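Local atomic coordinates of mitomycin biosynthesis 6-O-methyltransferase (Streptomyces lavendulae, PDB entry 3GWZ), a protein that transfers a methyl group from S-adenosyl-L-methionine to the 6-hydroxyl oxygen of 6-demethylmitomycins A and B, giving the quinone methoxy group of mitomycins A and B. Residues V277-D282 with V305-I310; D285-L290 with E344-R349; V220-P225 with R248-R253. All coordinates share one frame; numbering follows the deposited sequence.

Overall arrangement
All three contacts lie in the methyltransferase domain. From the N terminus, contact 3 closes first: the end of helix 215-223 meets the loop before strand 254-258, so strand 228-233 and helix 235-247 lie inside the closed loop. Contact 1 follows in series. It joins the turn after strand 271-275 to strand 302-308, with helix 283-296 between them. Contact 2 starts inside that loop, on helix 283-296, and ends at the turn leading from helix 336-344 into edge strand 348-355, so the two cross. They touch where L278 and W281 pack on V286 and I289. Contact 3 stands apart, its centre about 26 Å from that of contact 1 and about 30 Å from that of contact 2.

Contact 1. Residues V277-D282 with V305-I310; sequences VLHDWD and VIDNLI
D307 sets its carboxylate over one face of the H279 imidazole, and this pair carries most of the polar contact between the turn 277-282 and strand 302-308. D307 OD1 lies 2.9 Å from H279 ND1, at an angle too poor for a hydrogen bond. Ring and carboxylate planes are 52° apart. H279 CG stands between the backbone N and the carbonyl carbon (chi1 72°), which turns the ring so that this face meets D307. N308 ND2 comes to the ring edge, near its plane, 3.6 Å from H279 CE1.

The hydrogen bonds go through D307. Its OD2 accepts a weak bond from H279 N at 3.4 Å and one from a water, which in turn accepts from V277 N. D307 OD1 takes N308 N at 3.0 Å and also H276 ND1.

The apolar part is small. L278 CD1 meets V305 CG2 at 3.9 Å, the two side chains crossing at about a right angle.

H279 is probably the proton acceptor, and N308 binds substrate. H279 ND1 and N308 ND2 are both hydrogen-bonded to E333. This is consistent with D307 being a second-shell residue that ties the turn bearing H279 to the strand bearing N308.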
loop_
_atom_site.group_PDB
_atom_site.type_symbol
_atom_site.label_atom_id
_atom_site.label_comp_id
_atom_site.label_asym_id
_atom_site.label_seq_id
_atom_site.Cartn_x
_atom_site.Cartn_y
_atom_site.Cartn_z
ATOM N N VAL A 277 -15.789 1.000 26.950
ATOM C CA VAL A 277 -14.993 0.666 28.118
ATOM C C VAL A 277 -15.837 -0.130 29.099
ATOM O O VAL A 277 -15.450 -1.222 29.515
ATOM C CB VAL A 277 -14.386 1.926 28.792
ATOM C CG1 VAL A 277 -13.901 1.605 30.221
ATOM C CG2 VAL A 277 -13.244 2.471 27.950
ATOM N N LEU A 278 -17.008 0.396 29.450
ATOM C CA LEU A 278 -17.796 -0.231 30.505
ATOM C C LEU A 278 -18.197 -1.656 30.146
ATOM O O LEU A 278 -18.345 -2.493 31.026
ATOM C CB LEU A 278 -19.027 0.605 30.855
ATOM C CG LEU A 278 -18.677 1.985 31.409
ATOM C CD1 LEU A 278 -19.943 2.751 31.759
ATOM C CD2 LEU A 278 -17.755 1.853 32.630
ATOM N N HIS A 279 -18.359 -1.943 28.859
ATOM C CA HIS A 279 -18.754 -3.296 28.477
ATOM C C HIS A 279 -17.636 -4.337 28.663
ATOM O O HIS A 279 -17.873 -5.544 28.529
ATOM C CB HIS A 279 -19.388 -3.333 27.079
ATOM C CG HIS A 279 -18.427 -3.119 25.952
ATOM N ND1 HIS A 279 -18.808 -3.218 24.629
ATOM C CD2 HIS A 279 -17.101 -2.841 25.939
ATOM C CE1 HIS A 279 -17.764 -2.995 23.850
ATOM N NE2 HIS A 279 -16.714 -2.767 24.619
ATOM N N ASP A 280 -16.436 -3.874 29.004
ATOM C CA ASP A 280 -15.341 -4.777 29.361
ATOM C C ASP A 280 -15.445 -5.288 30.789
ATOM O O ASP A 280 -14.743 -6.232 31.147
ATOM C CB ASP A 280 -13.989 -4.082 29.235
ATOM C CG ASP A 280 -13.685 -3.651 27.822
ATOM O OD1 ASP A 280 -14.272 -4.220 26.879
ATOM O OD2 ASP A 280 -12.855 -2.742 27.659
ATOM N N TRP A 281 -16.298 -4.661 31.604
ATOM C CA TRP A 281 -16.256 -4.854 33.059
ATOM C C TRP A 281 -17.545 -5.413 33.666
ATOM O O TRP A 281 -18.639 -5.145 33.169
ATOM C CB TRP A 281 -15.881 -3.526 33.743
ATOM C CG TRP A 281 -14.564 -2.981 33.239
ATOM C CD1 TRP A 281 -14.377 -1.994 32.299
ATOM C CD2 TRP A 281 -13.257 -3.428 33.616
ATOM N NE1 TRP A 281 -13.028 -1.802 32.080
ATOM C CE2 TRP A 281 -12.323 -2.669 32.877
ATOM C CE3 TRP A 281 -12.782 -4.403 34.505
ATOM C CZ2 TRP A 281 -10.948 -2.853 33.006
ATOM C CZ3 TRP A 281 -11.425 -4.573 34.639
ATOM C CH2 TRP A 281 -10.520 -3.808 33.893
ATOM N N ASP A 282 -17.418 -6.180 34.750
ATOM C CA ASP A 282 -18.610 -6.672 35.451
ATOM C C ASP A 282 -19.273 -5.548 36.246
ATOM O O ASP A 282 -18.751 -4.431 36.308
ATOM C CB ASP A 282 -18.314 -7.905 36.332
ATOM C CG ASP A 282 -17.389 -7.599 37.508
ATOM O OD1 ASP A 282 -17.275 -6.431 37.925
ATOM O OD2 ASP A 282 -16.766 -8.552 38.019
ATOM N N VAL A 305 -21.846 7.909 28.154
ATOM C CA VAL A 305 -21.492 6.517 28.024
ATOM C C VAL A 305 -21.811 6.115 26.586
ATOM O O VAL A 305 -22.955 6.165 26.157
ATOM C CB VAL A 305 -22.255 5.633 29.030
ATOM C CG1 VAL A 305 -22.049 4.160 28.680
ATOM C CG2 VAL A 305 -21.762 5.911 30.440
ATOM N N ILE A 306 -20.781 5.754 25.831
ATOM C CA ILE A 306 -20.958 5.428 24.424
ATOM C C ILE A 306 -20.664 3.949 24.226
ATOM O O ILE A 306 -19.519 3.516 24.312
ATOM C CB ILE A 306 -20.048 6.306 23.545
ATOM C CG1 ILE A 306 -20.338 7.786 23.841
ATOM C CG2 ILE A 306 -20.251 5.993 22.065
ATOM C CD1 ILE A 306 -19.320 8.753 23.261
ATOM N N ASP A 307 -21.703 3.159 24.004
ATOM C CA ASP A 307 -21.477 1.719 23.936
ATOM C C ASP A 307 -22.552 1.001 23.137
ATOM O O ASP A 307 -23.507 1.618 22.653
ATOM C CB ASP A 307 -21.333 1.119 25.346
ATOM C CG ASP A 307 -20.086 0.244 25.487
ATOM O OD1 ASP A 307 -19.744 -0.466 24.515
ATOM O OD2 ASP A 307 -19.443 0.263 26.567
ATOM N N ASN A 308 -22.359 -0.301 22.967
ATOM C CA ASN A 308 -23.326 -1.133 22.284
ATOM C C ASN A 308 -24.470 -1.392 23.256
ATOM O O ASN A 308 -24.241 -1.868 24.363
ATOM C CB ASN A 308 -22.662 -2.442 21.841
ATOM C CG ASN A 308 -21.403 -2.206 21.006
ATOM O OD1 ASN A 308 -21.385 -1.350 20.126
ATOM N ND2 ASN A 308 -20.345 -2.963 21.287
ATOM N N LEU A 309 -25.691 -1.048 22.870
ATOM C CA LEU A 309 -26.831 -1.310 23.741
ATOM C C LEU A 309 -27.671 -2.466 23.227
ATOM O O LEU A 309 -27.985 -2.535 22.043
ATOM C CB LEU A 309 -27.704 -0.063 23.922
ATOM C CG LEU A 309 -27.414 0.735 25.200
ATOM C CD1 LEU A 309 -25.958 1.130 25.251
ATOM C CD2 LEU A 309 -28.301 1.959 25.294
ATOM N N ILE A 310 -28.028 -3.365 24.137
ATOM C CA ILE A 310 -28.902 -4.489 23.826
ATOM C C ILE A 310 -30.355 -4.046 23.905
ATOM O O ILE A 310 -30.811 -3.585 24.956
ATOM C CB ILE A 310 -28.718 -5.617 24.849
ATOM C CG1 ILE A 310 -27.282 -6.144 24.799
ATOM C CG2 ILE A 310 -29.760 -6.732 24.624
ATOM C CD1 ILE A 310 -26.923 -6.755 23.467
HETATM O O HOH W 1 -18.290 2.525 27.685
#

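Contact 2. Residues D285-L290 with E344-R349; sequences DVVRIL and EKSGLR
L290 and S346 bring the backbones closest, their CA atoms 5.8 Å apart, where helix 283-296 runs past the turn that ends helix 336-344. That turn is a type I beta turn from E344 to G347. G347 has positive phi and closes a Schellman motif, after which the chain enters strand 348-355.

S346 points its side chain at the helix and makes the closest approach. Its OG lies against the L290 side chain, 3.2 Å from L290 CB. The two CB atoms, L290 CB and S346 CB, are 3.5 Å apart, tighter than usual for carbons. V287, one turn earlier, closes over the same hydroxyl with its CG1 3.8 Å from S346 OG. The first torsion, with OG anti to the carbonyl carbon of S346 (chi1 -58°), sets the hydroxyl against L290 CB while it is hydrogen-bonded to L342 O, in the last turn of helix 336-344.

L348 and K345 flank the serine. L348 CD1 meets L290 CD2 at 4.2 Å and also lies near L290 O. L343 touches both leucines, while I366 of the neighbouring strand packs on L348. K345 gives only its CB, 4.3 Å from V287 CG2; the rest of its chain leads away. The carbonyl of K345 accepts a hydrogen bond from R291 NE, which adds a polar tie just beyond the six helix residues. R288, on the helix side turned from the contact, pairs with D285 in a salt bridge.

No hydrogen bond joins the two segments directly. Van der Waals packing, partly of a hydroxyl on carbon, joins helix 283-296 to the turn and the start of the edge strand. The buried serine hydroxyl is hydrogen-bonded to the last turn of the preceding helix, at L342 O.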
loop_
_atom_site.group_PDB
_atom_site.type_symbol
_atom_site.label_atom_id
_atom_site.label_comp_id
_atom_site.label_asym_id
_atom_site.label_seq_id
_atom_site.Cartn_x
_atom_site.Cartn_y
_atom_site.Cartn_z
ATOM N N ASP A 285 -17.203 -3.672 38.964
ATOM C CA ASP A 285 -16.158 -2.816 38.427
ATOM C C ASP A 285 -16.738 -1.610 37.693
ATOM O O ASP A 285 -16.140 -0.545 37.710
ATOM C CB ASP A 285 -15.196 -3.597 37.540
ATOM C CG ASP A 285 -14.274 -4.492 38.339
ATOM O OD1 ASP A 285 -13.992 -4.159 39.508
ATOM O OD2 ASP A 285 -13.838 -5.530 37.801
ATOM N N VAL A 286 -17.903 -1.764 37.068
ATOM C CA VAL A 286 -18.537 -0.614 36.426
ATOM C C VAL A 286 -18.948 0.419 37.471
ATOM O O VAL A 286 -18.782 1.624 37.275
ATOM C CB VAL A 286 -19.774 -1.004 35.597
ATOM C CG1 VAL A 286 -20.594 0.249 35.265
ATOM C CG2 VAL A 286 -19.350 -1.729 34.322
ATOM N N VAL A 287 -19.488 -0.051 38.587
ATOM C CA VAL A 287 -19.878 0.872 39.647
ATOM C C VAL A 287 -18.663 1.606 40.204
ATOM O O VAL A 287 -18.730 2.805 40.483
ATOM C CB VAL A 287 -20.681 0.159 40.766
ATOM C CG1 VAL A 287 -20.768 1.032 42.022
ATOM C CG2 VAL A 287 -22.073 -0.200 40.258
ATOM N N ARG A 288 -17.544 0.900 40.345
ATOM C CA ARG A 288 -16.307 1.537 40.795
ATOM C C ARG A 288 -15.934 2.686 39.867
ATOM O O ARG A 288 -15.614 3.789 40.317
ATOM C CB ARG A 288 -15.150 0.531 40.862
ATOM C CG ARG A 288 -15.283 -0.527 41.951
ATOM C CD ARG A 288 -14.203 -1.610 41.793
ATOM N NE ARG A 288 -12.877 -1.088 42.100
ATOM C CZ ARG A 288 -11.735 -1.620 41.669
ATOM N NH1 ARG A 288 -11.738 -2.704 40.897
ATOM N NH2 ARG A 288 -10.584 -1.060 42.014
ATOM N N ILE A 289 -15.969 2.429 38.564
ATOM C CA ILE A 289 -15.614 3.457 37.594
ATOM C C ILE A 289 -16.592 4.629 37.660
ATOM O O ILE A 289 -16.184 5.787 37.732
ATOM C CB ILE A 289 -15.559 2.888 36.144
ATOM C CG1 ILE A 289 -14.441 1.853 36.025
ATOM C CG2 ILE A 289 -15.323 4.005 35.137
ATOM C CD1 ILE A 289 -14.600 0.916 34.822
ATOM N N LEU A 290 -17.884 4.316 37.661
ATOM C CA LEU A 290 -18.925 5.335 37.603
ATOM C C LEU A 290 -18.881 6.234 38.833
ATOM O O LEU A 290 -19.089 7.450 38.745
ATOM C CB LEU A 290 -20.301 4.677 37.490
ATOM C CG LEU A 290 -20.593 3.997 36.154
ATOM C CD1 LEU A 290 -21.962 3.320 36.188
ATOM C CD2 LEU A 290 -20.507 5.023 35.022
ATOM N N GLU A 344 -27.609 4.365 38.849
ATOM C CA GLU A 344 -28.279 4.722 40.098
ATOM C C GLU A 344 -27.399 4.424 41.305
ATOM O O GLU A 344 -27.286 5.249 42.212
ATOM C CB GLU A 344 -29.616 3.995 40.236
ATOM C CG GLU A 344 -30.472 4.517 41.392
ATOM C CD GLU A 344 -30.034 3.980 42.744
ATOM O OE1 GLU A 344 -29.589 2.811 42.814
ATOM O OE2 GLU A 344 -30.139 4.726 43.741
ATOM N N LYS A 345 -26.782 3.245 41.327
ATOM C CA LYS A 345 -25.906 2.877 42.436
ATOM C C LYS A 345 -24.672 3.764 42.488
ATOM O O LYS A 345 -23.885 3.682 43.433
ATOM C CB LYS A 345 -25.446 1.424 42.317
ATOM C CG LYS A 345 -26.543 0.399 42.487
ATOM C CD LYS A 345 -25.972 -1.004 42.371
ATOM C CE LYS A 345 -27.080 -2.036 42.273
ATOM N NZ LYS A 345 -27.976 -1.953 43.451
ATOM N N SER A 346 -24.492 4.598 41.469
ATOM C CA SER A 346 -23.292 5.416 41.371
ATOM C C SER A 346 -23.588 6.902 41.540
ATOM O O SER A 346 -22.695 7.735 41.399
ATOM C CB SER A 346 -22.598 5.175 40.027
ATOM O OG SER A 346 -22.264 3.807 39.854
ATOM N N GLY A 347 -24.842 7.231 41.832
ATOM C CA GLY A 347 -25.243 8.617 42.011
ATOM C C GLY A 347 -25.445 9.380 40.711
ATOM O O GLY A 347 -25.336 10.606 40.680
ATOM N N LEU A 348 -25.746 8.650 39.638
ATOM C CA LEU A 348 -25.922 9.240 38.317
ATOM C C LEU A 348 -27.282 8.877 37.752
ATOM O O LEU A 348 -27.922 7.939 38.211
ATOM C CB LEU A 348 -24.834 8.739 37.361
ATOM C CG LEU A 348 -23.392 9.098 37.716
ATOM C CD1 LEU A 348 -22.422 8.355 36.797
ATOM C CD2 LEU A 348 -23.167 10.613 37.656
ATOM N N ARG A 349 -27.723 9.610 36.742
ATOM C CA ARG A 349 -28.979 9.265 36.101
ATOM C C ARG A 349 -28.992 9.623 34.625
ATOM O O ARG A 349 -28.322 10.566 34.190
ATOM C CB ARG A 349 -30.156 9.920 36.831
ATOM C CG ARG A 349 -30.250 11.417 36.649
ATOM C CD ARG A 349 -31.434 11.966 37.442
ATOM N NE ARG A 349 -32.703 11.411 36.977
ATOM C CZ ARG A 349 -33.753 11.178 37.761
ATOM N NH1 ARG A 349 -33.686 11.429 39.063
ATOM N NH2 ARG A 349 -34.866 10.676 37.247
#

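Contact 3. Residues V220-P225 with R248-R253; sequences VLDAFP and RGLADR. With CA (calcium ion), chain E.
R253 reaches across to L221 and grips its carbonyl oxygen end-on with two nitrogens. R253 NH2 lies 3.0 Å from L221 O, and R253 NH1 lies 3.1 Å from it. NH1 comes from above the carbonyl plane, while NH2 is only tilted from it. R253 NH2 also makes a weak bond to F224 O at 2.9 Å and a hydrogen bond to L227 O, outside the two segments. P225 O lies over one guanidinium face and L221 CB over the opposite face. The other arginine makes a salt bridge: R248 NH2 meets D222 OD2 at 3.2 Å, nearly along the C-O axis and in the guanidinium plane. L250 lies against both L221 and D222, with CD2 4.0 Å from L221 CB and CD1 against D222 OD1.

Further out, a bend at chi3 (64°) turns the R253 guanidinium to the helix end. One water bridges D222 OD2 and R248 NE. In this crystal a calcium ion, 2.9 Å from D252 OD2, bridges D252 and D107 of the third subunit.

L221 O also accepts from F224 N. R253 adds donors at the C-terminal end of helix 215-223, where its positive charge would probably suit the helix dipole.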
loop_
_atom_site.group_PDB
_atom_site.type_symbol
_atom_site.label_atom_id
_atom_site.label_comp_id
_atom_site.label_asym_id
_atom_site.label_seq_id
_atom_site.Cartn_x
_atom_site.Cartn_y
_atom_site.Cartn_z
ATOM N N VAL A 220 -13.750 14.933 17.970
ATOM C CA VAL A 220 -14.503 15.932 18.720
ATOM C C VAL A 220 -13.760 17.276 18.780
ATOM O O VAL A 220 -14.370 18.331 18.604
ATOM C CB VAL A 220 -14.872 15.427 20.141
ATOM C CG1 VAL A 220 -15.557 16.523 20.948
ATOM C CG2 VAL A 220 -15.778 14.217 20.043
ATOM N N LEU A 221 -12.450 17.238 19.004
ATOM C CA LEU A 221 -11.661 18.462 19.027
ATOM C C LEU A 221 -11.677 19.144 17.659
ATOM O O LEU A 221 -11.874 20.355 17.568
ATOM C CB LEU A 221 -10.224 18.199 19.479
ATOM C CG LEU A 221 -10.053 17.728 20.928
ATOM C CD1 LEU A 221 -8.616 17.356 21.186
ATOM C CD2 LEU A 221 -10.530 18.794 21.929
ATOM N N ASP A 222 -11.482 18.370 16.597
ATOM C CA ASP A 222 -11.518 18.936 15.252
ATOM C C ASP A 222 -12.852 19.637 15.005
ATOM O O ASP A 222 -12.894 20.723 14.426
ATOM C CB ASP A 222 -11.294 17.855 14.189
ATOM C CG ASP A 222 -9.838 17.453 14.058
ATOM O OD1 ASP A 222 -8.961 18.221 14.503
ATOM O OD2 ASP A 222 -9.571 16.363 13.511
ATOM N N ALA A 223 -13.936 19.020 15.464
ATOM C CA ALA A 223 -15.279 19.502 15.162
ATOM C C ALA A 223 -15.700 20.683 16.021
ATOM O O ALA A 223 -16.614 21.424 15.657
ATOM C CB ALA A 223 -16.290 18.374 15.304
ATOM N N PHE A 224 -15.054 20.838 17.169
ATOM C CA PHE A 224 -15.411 21.890 18.118
ATOM C C PHE A 224 -14.172 22.646 18.567
ATOM O O PHE A 224 -13.610 22.362 19.621
ATOM C CB PHE A 224 -16.166 21.306 19.317
ATOM C CG PHE A 224 -17.504 20.741 18.954
ATOM C CD1 PHE A 224 -18.638 21.543 18.969
ATOM C CD2 PHE A 224 -17.625 19.420 18.547
ATOM C CE1 PHE A 224 -19.871 21.033 18.612
ATOM C CE2 PHE A 224 -18.862 18.899 18.184
ATOM C CZ PHE A 224 -19.987 19.705 18.216
ATOM N N PRO A 225 -13.749 23.628 17.753
ATOM C CA PRO A 225 -12.486 24.367 17.886
ATOM C C PRO A 225 -12.231 25.023 19.246
ATOM O O PRO A 225 -11.067 25.213 19.596
ATOM C CB PRO A 225 -12.589 25.440 16.793
ATOM C CG PRO A 225 -13.527 24.865 15.788
ATOM C CD PRO A 225 -14.522 24.060 16.574
ATOM N N ARG A 248 -1.681 14.808 14.319
ATOM C CA ARG A 248 -2.859 15.454 13.756
ATOM C C ARG A 248 -2.957 16.925 14.192
ATOM O O ARG A 248 -3.970 17.582 13.979
ATOM C CB ARG A 248 -4.132 14.661 14.073
ATOM C CG ARG A 248 -4.325 13.472 13.108
ATOM C CD ARG A 248 -5.443 12.540 13.520
ATOM N NE ARG A 248 -6.756 13.185 13.473
ATOM C CZ ARG A 248 -7.901 12.552 13.703
ATOM N NH1 ARG A 248 -7.885 11.255 13.982
ATOM N NH2 ARG A 248 -9.059 13.208 13.648
ATOM N N GLY A 249 -1.885 17.432 14.787
ATOM C CA GLY A 249 -1.804 18.842 15.143
ATOM C C GLY A 249 -2.649 19.230 16.342
ATOM O O GLY A 249 -3.109 20.372 16.447
ATOM N N LEU A 250 -2.859 18.290 17.259
ATOM C CA LEU A 250 -3.768 18.547 18.375
ATOM C C LEU A 250 -3.098 18.492 19.751
ATOM O O LEU A 250 -3.779 18.571 20.776
ATOM C CB LEU A 250 -4.956 17.583 18.326
ATOM C CG LEU A 250 -5.988 17.834 17.225
ATOM C CD1 LEU A 250 -6.908 16.627 17.078
ATOM C CD2 LEU A 250 -6.793 19.089 17.536
ATOM N N ALA A 251 -1.772 18.381 19.770
ATOM C CA ALA A 251 -1.031 18.270 21.027
ATOM C C ALA A 251 -1.220 19.473 21.949
ATOM O O ALA A 251 -1.182 19.328 23.168
ATOM C CB ALA A 251 0.450 18.032 20.766
ATOM N N ASP A 252 -1.412 20.661 21.390
ATOM C CA ASP A 252 -1.617 21.826 22.254
ATOM C C ASP A 252 -3.069 21.971 22.723
ATOM O O ASP A 252 -3.400 22.903 23.456
ATOM C CB ASP A 252 -1.117 23.117 21.590
ATOM C CG ASP A 252 -1.870 23.455 20.320
ATOM O OD1 ASP A 252 -2.725 22.649 19.890
ATOM O OD2 ASP A 252 -1.595 24.531 19.741
ATOM N N ARG A 253 -3.937 21.050 22.308
ATOM C CA ARG A 253 -5.340 21.110 22.720
ATOM C C ARG A 253 -5.768 19.892 23.538
ATOM O O ARG A 253 -6.886 19.839 24.048
ATOM C CB ARG A 253 -6.264 21.269 21.512
ATOM C CG ARG A 253 -6.213 22.651 20.866
ATOM C CD ARG A 253 -7.158 22.733 19.681
ATOM N NE ARG A 253 -8.551 22.577 20.089
ATOM C CZ ARG A 253 -9.516 22.176 19.273
ATOM N NH1 ARG A 253 -9.229 21.885 18.006
ATOM N NH2 ARG A 253 -10.762 22.058 19.722
HETATM CA CA CA E . -3.730 24.542 17.852
HETATM O O HOH W 2 -6.549 19.036 13.800
HETATM O O HOH W 3 -7.383 15.614 12.292
HETATM O O HOH W 4 -4.811 22.188 17.801
HETATM O O HOH W 5 -4.923 25.825 19.741
#